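Local coordinates for protein cellulose 1,4-beta-cellobiosidase (Thermobifida fusca, PDB 4JJJ) that probably hydrolyses cellulose to release cellobiose, this chain being the family 48 glycoside hydrolase domain, an (alpha/alpha)6 barrel, of a longer protein, at residues R358-L363 with E438-K443; K443-A448 with K507-Y512. The protein carries 1 engineered substitution. All blocks are in the same frame, centred on the assembly; numbering follows the deposited sequence.

Interaction 1: residues R358-L363 with E438-K443; sequences RQLEFL and EAILDK. With CA (calcium ion), chain G; ZN (zinc ion), chain T.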
ATOM      1  N   ARG A 358      -9.076 -15.787   9.086  1.00  6.06           N
ATOM      2  CA  ARG A 358      -7.647 -15.899   9.176  1.00  6.02           C
ATOM      3  C   ARG A 358      -6.965 -14.526   9.545  1.00  5.93           C
ATOM      4  O   ARG A 358      -6.048 -14.454  10.369  1.00  5.64           O
ATOM      5  CB  ARG A 358      -7.023 -16.386   7.893  1.00  6.18           C
ATOM      6  CG  ARG A 358      -5.581 -16.858   8.031  1.00  6.99           C
ATOM      7  CD  ARG A 358      -5.426 -18.140   8.803  1.00  7.77           C
ATOM      8  NE  ARG A 358      -6.096 -19.309   8.271  1.00  9.11           N
ATOM      9  CZ  ARG A 358      -5.523 -20.099   7.339  1.00 10.95           C
ATOM     10  NH1 ARG A 358      -4.372 -19.833   6.788  1.00 11.55           N
ATOM     11  NH2 ARG A 358      -6.131 -21.188   6.940  1.00 13.01           N
ATOM     12  N   GLN A 359      -7.501 -13.451   8.957  1.00  5.17           N
ATOM     13  CA  GLN A 359      -6.923 -12.132   9.231  1.00  5.02           C
ATOM     14  C   GLN A 359      -7.146 -11.775  10.696  1.00  4.91           C
ATOM     15  O   GLN A 359      -6.228 -11.250  11.344  1.00  5.37           O
ATOM     16  CB  GLN A 359      -7.565 -11.081   8.341  1.00  5.15           C
ATOM     17  CG  GLN A 359      -7.159 -11.155   6.865  1.00  4.90           C
ATOM     18  CD  GLN A 359      -7.668  -9.971   6.066  1.00  5.41           C
ATOM     19  OE1 GLN A 359      -7.713  -8.825   6.512  1.00  5.15           O
ATOM     20  NE2 GLN A 359      -8.192 -10.306   4.902  1.00  5.67           N
ATOM     21  N   LEU A 360      -8.324 -12.039  11.289  1.00  4.94           N
ATOM     22  CA  LEU A 360      -8.508 -11.744  12.672  1.00  5.30           C
ATOM     23  C   LEU A 360      -7.618 -12.589  13.557  1.00  5.20           C
ATOM     24  O   LEU A 360      -7.101 -12.033  14.576  1.00  4.76           O
ATOM     25  CB  LEU A 360      -9.981 -11.934  13.076  1.00  5.35           C
ATOM     26  CG  LEU A 360     -10.891 -10.774  12.565  1.00  6.06           C
ATOM     27  CD1 LEU A 360     -12.352 -11.289  12.541  1.00  6.64           C
ATOM     28  CD2 LEU A 360     -10.686  -9.567  13.463  1.00  6.99           C
ATOM     29  N   GLU A 361      -7.416 -13.852  13.262  1.00  5.56           N
ATOM     30  CA  GLU A 361      -6.472 -14.683  14.069  1.00  6.07           C
ATOM     31  C   GLU A 361      -5.035 -14.151  13.983  1.00  5.25           C
ATOM     32  O   GLU A 361      -4.409 -14.002  15.006  1.00  5.58           O
ATOM     33  CB  GLU A 361      -6.473 -16.089  13.545  1.00  6.07           C
ATOM     34  CG  GLU A 361      -7.730 -16.828  13.856  1.00  6.95           C
ATOM     35  CD  GLU A 361      -7.617 -18.329  13.589  1.00  8.46           C
ATOM     36  OE1 GLU A 361      -6.527 -18.887  13.532  1.00  8.77           O
ATOM     37  OE2 GLU A 361      -8.666 -19.021  13.345  1.00  8.05           O
ATOM     38  N   PHE A 362      -4.627 -13.765  12.770  1.00  4.90           N
ATOM     39  CA  PHE A 362      -3.293 -13.179  12.529  1.00  5.02           C
ATOM     40  C   PHE A 362      -3.043 -11.918  13.327  1.00  4.87           C
ATOM     41  O   PHE A 362      -2.052 -11.800  14.024  1.00  4.82           O
ATOM     42  CB  PHE A 362      -3.199 -12.855  11.029  1.00  4.95           C
ATOM     43  CG  PHE A 362      -1.941 -12.274  10.528  1.00  4.87           C
ATOM     44  CD1 PHE A 362      -0.776 -12.988  10.473  1.00  4.55           C
ATOM     45  CD2 PHE A 362      -1.964 -11.037   9.863  1.00  4.93           C
ATOM     46  CE1 PHE A 362       0.361 -12.476   9.872  1.00  5.12           C
ATOM     47  CE2 PHE A 362      -0.806 -10.552   9.269  1.00  5.29           C
ATOM     48  CZ  PHE A 362       0.345 -11.243   9.257  1.00  4.68           C
ATOM     49  N   LEU A 363      -4.021 -10.981  13.331  1.00  5.11           N
ATOM     50  CA  LEU A 363      -3.877  -9.776  14.040  1.00  4.83           C
ATOM     51  C   LEU A 363      -3.775  -9.970  15.575  1.00  4.75           C
ATOM     52  O   LEU A 363      -3.061  -9.323  16.288  1.00  5.77           O
ATOM     53  CB  LEU A 363      -5.018  -8.865  13.664  1.00  4.66           C
ATOM     54  CG  LEU A 363      -5.091  -8.342  12.252  1.00  4.59           C
ATOM     55  CD1 LEU A 363      -6.319  -7.462  12.057  1.00  5.06           C
ATOM     56  CD2 LEU A 363      -3.800  -7.577  11.835  1.00  4.61           C
ATOM     57  N   GLU A 438     -13.282  -6.731  19.138  1.00  6.32           N
ATOM     58  CA  GLU A 438     -13.384  -6.068  20.448  1.00  7.10           C
ATOM     59  C   GLU A 438     -12.179  -6.430  21.352  1.00  6.74           C
ATOM     60  O   GLU A 438     -11.586  -5.522  21.961  1.00  7.49           O
ATOM     61  CB  GLU A 438     -14.664  -6.526  21.125  1.00  9.32           C
ATOM     62  CG  GLU A 438     -14.927  -5.825  22.418  1.00 11.48           C
ATOM     63  CD  GLU A 438     -16.199  -6.272  23.106  1.00 18.37           C
ATOM     64  OE1 GLU A 438     -16.800  -7.232  22.785  1.00 19.72           O
ATOM     65  OE2 GLU A 438     -16.586  -5.576  24.014  1.00 27.06           O
ATOM     66  N   ALA A 439     -11.787  -7.702  21.339  1.00  6.66           N
ATOM     67  CA  ALA A 439     -10.657  -8.106  22.195  1.00  7.17           C
ATOM     68  C   ALA A 439      -9.394  -7.440  21.778  1.00  6.55           C
ATOM     69  O   ALA A 439      -8.623  -7.012  22.648  1.00  7.94           O
ATOM     70  CB  ALA A 439     -10.498  -9.588  22.216  1.00  7.28           C
ATOM     71  N   ILE A 440      -9.132  -7.363  20.463  1.00  6.13           N
ATOM     72  CA  ILE A 440      -7.934  -6.624  20.003  1.00  6.14           C
ATOM     73  C   ILE A 440      -7.978  -5.165  20.425  1.00  6.20           C
ATOM     74  O   ILE A 440      -6.985  -4.581  20.986  1.00  5.90           O
ATOM     75  CB  ILE A 440      -7.813  -6.779  18.461  1.00  6.14           C
ATOM     76  CG1 ILE A 440      -7.561  -8.200  18.057  1.00  6.57           C
ATOM     77  CG2 ILE A 440      -6.637  -5.919  17.973  1.00  6.74           C
ATOM     78  CD1 ILE A 440      -7.730  -8.487  16.585  1.00  6.18           C
ATOM     79  N   LEU A 441      -9.104  -4.507  20.150  1.00  6.22           N
ATOM     80  CA  LEU A 441      -9.276  -3.109  20.466  1.00  5.75           C
ATOM     81  C   LEU A 441      -9.165  -2.796  21.958  1.00  6.04           C
ATOM     82  O   LEU A 441      -8.539  -1.799  22.371  1.00  5.91           O
ATOM     83  CB  LEU A 441     -10.652  -2.710  19.976  1.00  5.70           C
ATOM     84  CG  LEU A 441     -10.762  -2.606  18.477  1.00  6.28           C
ATOM     85  CD1 LEU A 441     -12.222  -2.673  18.023  1.00  6.15           C
ATOM     86  CD2 LEU A 441     -10.164  -1.293  17.994  1.00  6.68           C
ATOM     87  N   ASP A 442      -9.712  -3.695  22.827  1.00  6.53           N
ATOM     88  CA  ASP A 442      -9.681  -3.401  24.244  1.00  7.85           C
ATOM     89  C   ASP A 442      -8.250  -3.348  24.771  1.00  8.22           C
ATOM     90  O   ASP A 442      -8.037  -2.671  25.800  1.00  8.47           O
ATOM     91  CB  ASP A 442     -10.529  -4.457  24.995  1.00  9.48           C
ATOM     92  CG  ASP A 442     -12.057  -4.216  24.885  1.00 10.22           C
ATOM     93  OD1 ASP A 442     -12.568  -3.197  24.449  1.00 11.60           O
ATOM     94  OD2 ASP A 442     -12.729  -5.211  25.301  1.00 12.37           O
ATOM     95  N   LYS A 443      -7.333  -4.101  24.168  1.00  7.61           N
ATOM     96  CA  LYS A 443      -5.939  -4.020  24.555  1.00  7.90           C
ATOM     97  C   LYS A 443      -5.151  -2.945  23.794  1.00  7.74           C
ATOM     98  O   LYS A 443      -4.253  -2.328  24.347  1.00  8.42           O
ATOM     99  CB  LYS A 443      -5.354  -5.398  24.369  1.00  9.39           C
ATOM    100  CG  LYS A 443      -3.911  -5.470  24.848  1.00 11.14           C
ATOM    101  CD  LYS A 443      -3.305  -6.869  24.913  1.00 13.19           C
ATOM    102  CE  LYS A 443      -1.877  -6.846  25.474  1.00 14.95           C
ATOM    103  NZ  LYS A 443      -1.284  -8.231  25.695  1.00 16.72           N
TER
HETATM  104 CA    CA G 706     -14.868  -4.868  25.877  1.00 31.01          CA
HETATM  105 ZN    ZN T 719     -10.611 -18.653  13.396  1.00  8.83          ZN
HETATM  106  O   HOH W   1     -15.265  -2.920  24.500  1.00 19.35           O
HETATM  107  O   HOH W   2     -16.206  -3.050  26.597  1.00 17.81           O
HETATM  108  O   HOH W   3     -15.565  -5.617  27.835  0.50 32.30           O
HETATM  109  O   HOH W   4     -11.466 -20.520  13.350  1.00  8.87           O
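Two helices of the (alpha/alpha)6 barrel, 348-365 and 435-450, meet where Ile-440 reaches across to Leu-360 and Leu-363, a small case of one branch doing the work of a whole interface. The contact is made at the end of Ile-440. With CG1 anti to the carbonyl carbon (chi1 -65°) and CD1 extended beyond it, the chain carries its terminal methyl between Leu-360 and Leu-363, about one turn apart. There CD1 rests 4.0 Å from Leu-363 CB, close to the root of that side chain, and 4.1 Å from the carbonyl oxygen Leu-360 O, while Leu-360 CD2 approaches the same methyl more loosely, at 4.4 Å. No hydrogen bond crosses between the segments, and just 105 Å² is buried, so this is a light van der Waals touch. Its flanks are filled by Val-329 of helix 329-337, against Leu-360 and Leu-363, and by Met-422 of helix 416-432, against Ile-440.

Three acidic residues of the two segments bind metals. Glu-361 OE2 binds a zinc ion at 2.0 Å, alongside Asp-357 one turn earlier and a water, and Glu-361 OE1 is held by hydrogen bonds with Tyr-396 and Trp-478. On the other segment Glu-438 and Asp-442, again spaced i to i+4, clasp a calcium ion: Asp-442 OD2 stands 2.2 Å from the metal and Glu-438 OE2 2.6 Å. Three waters add to the calcium shell, one of them donating to Asp-442 OD1 at 2.7 Å, which ties the second carboxylate oxygen to the same site. The contact itself remains buried aliphatic packing between helices, as fits the (alpha/alpha)6 barrel of the six-hairpin glycosidases.

Interaction 2: residues K443-A448 with K507-Y512; sequences KWVPWA and KTLMYY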
ATOM      1  N   LYS A 443      -7.333  -4.101  24.168  1.00  7.61           N
ATOM      2  CA  LYS A 443      -5.939  -4.020  24.555  1.00  7.90           C
ATOM      3  C   LYS A 443      -5.151  -2.945  23.794  1.00  7.74           C
ATOM      4  O   LYS A 443      -4.253  -2.328  24.347  1.00  8.42           O
ATOM      5  CB  LYS A 443      -5.354  -5.398  24.369  1.00  9.39           C
ATOM      6  CG  LYS A 443      -3.911  -5.470  24.848  1.00 11.14           C
ATOM      7  CD  LYS A 443      -3.305  -6.869  24.913  1.00 13.19           C
ATOM      8  CE  LYS A 443      -1.877  -6.846  25.474  1.00 14.95           C
ATOM      9  NZ  LYS A 443      -1.284  -8.231  25.695  1.00 16.72           N
ATOM     10  N   TRP A 444      -5.481  -2.712  22.548  1.00  6.28           N
ATOM     11  CA  TRP A 444      -4.739  -1.707  21.757  1.00  6.07           C
ATOM     12  C   TRP A 444      -5.053  -0.290  22.104  1.00  6.37           C
ATOM     13  O   TRP A 444      -4.170   0.558  22.140  1.00  6.56           O
ATOM     14  CB  TRP A 444      -5.002  -1.985  20.205  1.00  5.52           C
ATOM     15  CG  TRP A 444      -4.257  -1.124  19.277  1.00  5.61           C
ATOM     16  CD1 TRP A 444      -3.063  -1.459  18.654  1.00  6.00           C
ATOM     17  CD2 TRP A 444      -4.601   0.168  18.821  1.00  5.39           C
ATOM     18  NE1 TRP A 444      -2.659  -0.464  17.868  1.00  5.84           N
ATOM     19  CE2 TRP A 444      -3.546   0.592  17.964  1.00  5.44           C
ATOM     20  CE3 TRP A 444      -5.648   1.027  19.056  1.00  5.20           C
ATOM     21  CZ2 TRP A 444      -3.567   1.819  17.314  1.00  6.07           C
ATOM     22  CZ3 TRP A 444      -5.643   2.274  18.446  1.00  5.83           C
ATOM     23  CH2 TRP A 444      -4.637   2.651  17.600  1.00  5.94           C
ATOM     24  N   VAL A 445      -6.344  -0.004  22.307  1.00  6.79           N
ATOM     25  CA  VAL A 445      -6.824   1.362  22.496  1.00  6.80           C
ATOM     26  C   VAL A 445      -6.156   2.049  23.702  1.00  6.73           C
ATOM     27  O   VAL A 445      -5.594   3.115  23.532  1.00  7.03           O
ATOM     28  CB  VAL A 445      -8.367   1.435  22.510  1.00  7.22           C
ATOM     29  CG1 VAL A 445      -8.892   2.799  22.977  1.00  7.72           C
ATOM     30  CG2 VAL A 445      -8.920   1.170  21.117  1.00  8.03           C
ATOM     31  N   PRO A 446      -6.083   1.403  24.844  1.00  7.55           N
ATOM     32  CA  PRO A 446      -5.373   2.045  25.947  1.00  8.38           C
ATOM     33  C   PRO A 446      -3.942   2.372  25.682  1.00  8.12           C
ATOM     34  O   PRO A 446      -3.469   3.411  26.122  1.00 10.54           O
ATOM     35  CB  PRO A 446      -5.561   1.102  27.123  1.00  9.42           C
ATOM     36  CG  PRO A 446      -6.602   0.158  26.750  1.00 10.70           C
ATOM     37  CD  PRO A 446      -6.774   0.156  25.267  1.00  9.09           C
ATOM     38  N   TRP A 447      -3.252   1.489  24.979  1.00  7.62           N
ATOM     39  CA  TRP A 447      -1.890   1.674  24.638  1.00  7.78           C
ATOM     40  C   TRP A 447      -1.761   2.874  23.764  1.00  7.50           C
ATOM     41  O   TRP A 447      -0.883   3.721  23.961  1.00  7.25           O
ATOM     42  CB  TRP A 447      -1.319   0.441  23.862  1.00  7.73           C
ATOM     43  CG  TRP A 447      -0.011   0.617  23.311  1.00  7.80           C
ATOM     44  CD1 TRP A 447       1.192   0.703  23.976  1.00  8.78           C
ATOM     45  CD2 TRP A 447       0.321   0.652  21.918  1.00  7.81           C
ATOM     46  NE1 TRP A 447       2.227   0.798  23.096  1.00  8.65           N
ATOM     47  CE2 TRP A 447       1.726   0.790  21.817  1.00  7.63           C
ATOM     48  CE3 TRP A 447      -0.443   0.690  20.731  1.00  7.57           C
ATOM     49  CZ2 TRP A 447       2.400   0.916  20.610  1.00  7.91           C
ATOM     50  CZ3 TRP A 447       0.209   0.801  19.515  1.00  7.28           C
ATOM     51  CH2 TRP A 447       1.681   0.941  19.472  1.00  7.73           C
ATOM     52  N   ALA A 448      -2.600   2.993  22.749  1.00  7.16           N
ATOM     53  CA  ALA A 448      -2.522   4.150  21.885  1.00  7.18           C
ATOM     54  C   ALA A 448      -2.813   5.449  22.587  1.00  8.06           C
ATOM     55  O   ALA A 448      -2.065   6.421  22.456  1.00  7.57           O
ATOM     56  CB  ALA A 448      -3.483   4.001  20.684  1.00  7.20           C
ATOM     57  N   LYS A 507     -10.265   8.447  14.076  1.00  5.03           N
ATOM     58  CA  LYS A 507     -11.345   7.573  13.634  1.00  5.35           C
ATOM     59  C   LYS A 507     -11.384   6.274  14.406  1.00  5.74           C
ATOM     60  O   LYS A 507     -12.461   5.765  14.772  1.00  5.70           O
ATOM     61  CB  LYS A 507     -11.269   7.370  12.167  1.00  5.05           C
ATOM     62  CG  LYS A 507     -11.727   8.567  11.331  1.00  5.39           C
ATOM     63  CD  LYS A 507     -11.734   8.282   9.877  1.00  6.00           C
ATOM     64  CE  LYS A 507     -10.330   8.255   9.255  1.00  6.43           C
ATOM     65  NZ  LYS A 507     -10.300   7.454   7.964  1.00  7.93           N
ATOM     66  N   THR A 508     -10.216   5.669  14.560  1.00  5.83           N
ATOM     67  CA  THR A 508     -10.158   4.420  15.263  1.00  5.95           C
ATOM     68  C   THR A 508     -10.833   4.544  16.619  1.00  6.50           C
ATOM     69  O   THR A 508     -11.651   3.689  17.010  1.00  6.83           O
ATOM     70  CB  THR A 508      -8.650   3.991  15.504  1.00  5.62           C
ATOM     71  OG1 THR A 508      -8.068   3.778  14.239  1.00  5.13           O
ATOM     72  CG2 THR A 508      -8.526   2.683  16.196  1.00  6.51           C
ATOM     73  N   LEU A 509     -10.497   5.597  17.305  1.00  6.25           N
ATOM     74  CA  LEU A 509     -11.032   5.867  18.638  1.00  6.51           C
ATOM     75  C   LEU A 509     -12.559   6.151  18.627  1.00  6.60           C
ATOM     76  O   LEU A 509     -13.276   5.676  19.497  1.00  6.62           O
ATOM     77  CB  LEU A 509     -10.262   7.039  19.298  1.00  6.81           C
ATOM     78  CG  LEU A 509      -8.770   6.696  19.616  1.00  7.12           C
ATOM     79  CD1 LEU A 509      -8.018   7.903  20.094  1.00  8.39           C
ATOM     80  CD2 LEU A 509      -8.669   5.590  20.620  1.00  8.32           C
ATOM     81  N   MET A 510     -13.012   6.867  17.634  1.00  6.88           N
ATOM     82  CA  MET A 510     -14.446   7.184  17.496  1.00  6.17           C
ATOM     83  C   MET A 510     -15.277   5.927  17.228  1.00  6.86           C
ATOM     84  O   MET A 510     -16.305   5.756  17.906  1.00  6.66           O
ATOM     85  CB  MET A 510     -14.653   8.205  16.389  1.00  7.13           C
ATOM     86  CG  MET A 510     -14.319   9.637  16.872  1.00  7.68           C
ATOM     87  SD  MET A 510     -14.845  10.886  15.686  1.00  9.58           S
ATOM     88  CE  MET A 510     -13.942  10.474  14.191  1.00  9.43           C
ATOM     89  N   TYR A 511     -14.878   5.096  16.268  1.00  6.23           N
ATOM     90  CA  TYR A 511     -15.645   3.857  15.970  1.00  6.51           C
ATOM     91  C   TYR A 511     -15.696   3.015  17.199  1.00  6.99           C
ATOM     92  O   TYR A 511     -16.746   2.386  17.549  1.00  7.73           O
ATOM     93  CB  TYR A 511     -15.051   3.132  14.748  1.00  6.11           C
ATOM     94  CG  TYR A 511     -15.341   3.801  13.443  1.00  5.96           C
ATOM     95  CD1 TYR A 511     -14.349   4.464  12.764  1.00  6.23           C
ATOM     96  CD2 TYR A 511     -16.591   3.704  12.845  1.00  6.30           C
ATOM     97  CE1 TYR A 511     -14.646   5.045  11.537  1.00  7.52           C
ATOM     98  CE2 TYR A 511     -16.922   4.281  11.649  1.00  6.76           C
ATOM     99  CZ  TYR A 511     -15.968   5.004  10.984  1.00  7.18           C
ATOM    100  OH  TYR A 511     -16.153   5.571   9.758  1.00  7.86           O
ATOM    101  N   TYR A 512     -14.537   2.863  17.873  1.00  7.52           N
ATOM    102  CA  TYR A 512     -14.500   2.071  19.094  1.00  6.86           C
ATOM    103  C   TYR A 512     -15.378   2.636  20.204  1.00  7.90           C
ATOM    104  O   TYR A 512     -16.112   1.892  20.884  1.00  8.10           O
ATOM    105  CB  TYR A 512     -13.075   2.009  19.597  1.00  7.10           C
ATOM    106  CG  TYR A 512     -12.918   1.307  20.944  1.00  7.00           C
ATOM    107  CD1 TYR A 512     -13.055  -0.095  21.076  1.00  7.65           C
ATOM    108  CD2 TYR A 512     -12.569   2.056  22.041  1.00  7.64           C
ATOM    109  CE1 TYR A 512     -12.874  -0.740  22.340  1.00  8.01           C
ATOM    110  CE2 TYR A 512     -12.435   1.420  23.293  1.00  7.74           C
ATOM    111  CZ  TYR A 512     -12.556   0.056  23.398  1.00  8.80           C
ATOM    112  OH  TYR A 512     -12.318  -0.522  24.590  1.00 10.27           O
TER
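Val-445 lays its CG2 methyl over one face of the Tyr-512 ring, 4.0 Å from the centroid and 15° off the ring normal, a well-aligned CH-pi contact. Its other branch is used as fully. CG1, set anti to the backbone N at a chi1 of 169°, reaches Leu-509 CD2 at 3.7 Å and Tyr-512 CE2 at 3.8 Å, so the forked valine is lodged between residues one turn apart on the opposing helix. A second touch flanks it: Trp-444 CZ3, on the six-membered part of the indole, meets Thr-508 CG2 at 3.7 Å, the two side chains crossing at about a right angle.

The indole is itself steadied from its own helix. Ala-448 CB and Trp-447 CE3 lie over one face near its rim, Val-445 CG2 sits at its edge, and NE1 bonds to Gln-418 OE1. Thr-508 turns its methyl to the tryptophan while OG1 bonds to Ala-504 O of the preceding turn, which leaves an apolar surface at the interface. These are neighbouring helices of the (alpha/alpha)6 barrel, 435-450 and 499-516; over the short segments their axes approach to 11.2 Å and are inclined at 133° between their N-to-C directions. Pro-446, lacking an N-H, kinks the first helix immediately after Val-445. Met-422 of helix 416-432 touches both Trp-444 and Thr-508, and Thr-524 and Ala-525 of helix 519-533 pack on Leu-509.

Tyr-512 has a polar duty as well, its OH being bonded to Asp-442 OD1. With an alanine here, Val-445 CG2 would probably lose the aromatic face it rests on, a gap would open beneath the valine, and Asp-442 OD1 would be left without its phenolic partner.

Helix 435-450 serves both contacts, and Lys-443 belongs to both segments, ending one and beginning the other; the centres lie 12 Å apart. Ile-440 looks toward helix 348-365, whereas Val-445, a little over a turn later, looks toward helix 499-516. The two are also joined directly: Tyr-512 OH of interaction 2 stands 2.7 Å from Asp-442 OD1 of interaction 1, a second-shell bond that probably orients the calcium-binding carboxylate, and Leu-441 CB packs 3.7 Å from Tyr-512 CD1. Toward the catalytic centre, the side chain of Leu-363 in interaction 1 lies about 10 Å from that of Asn-224, the engineered residue at the predicted nucleophile position.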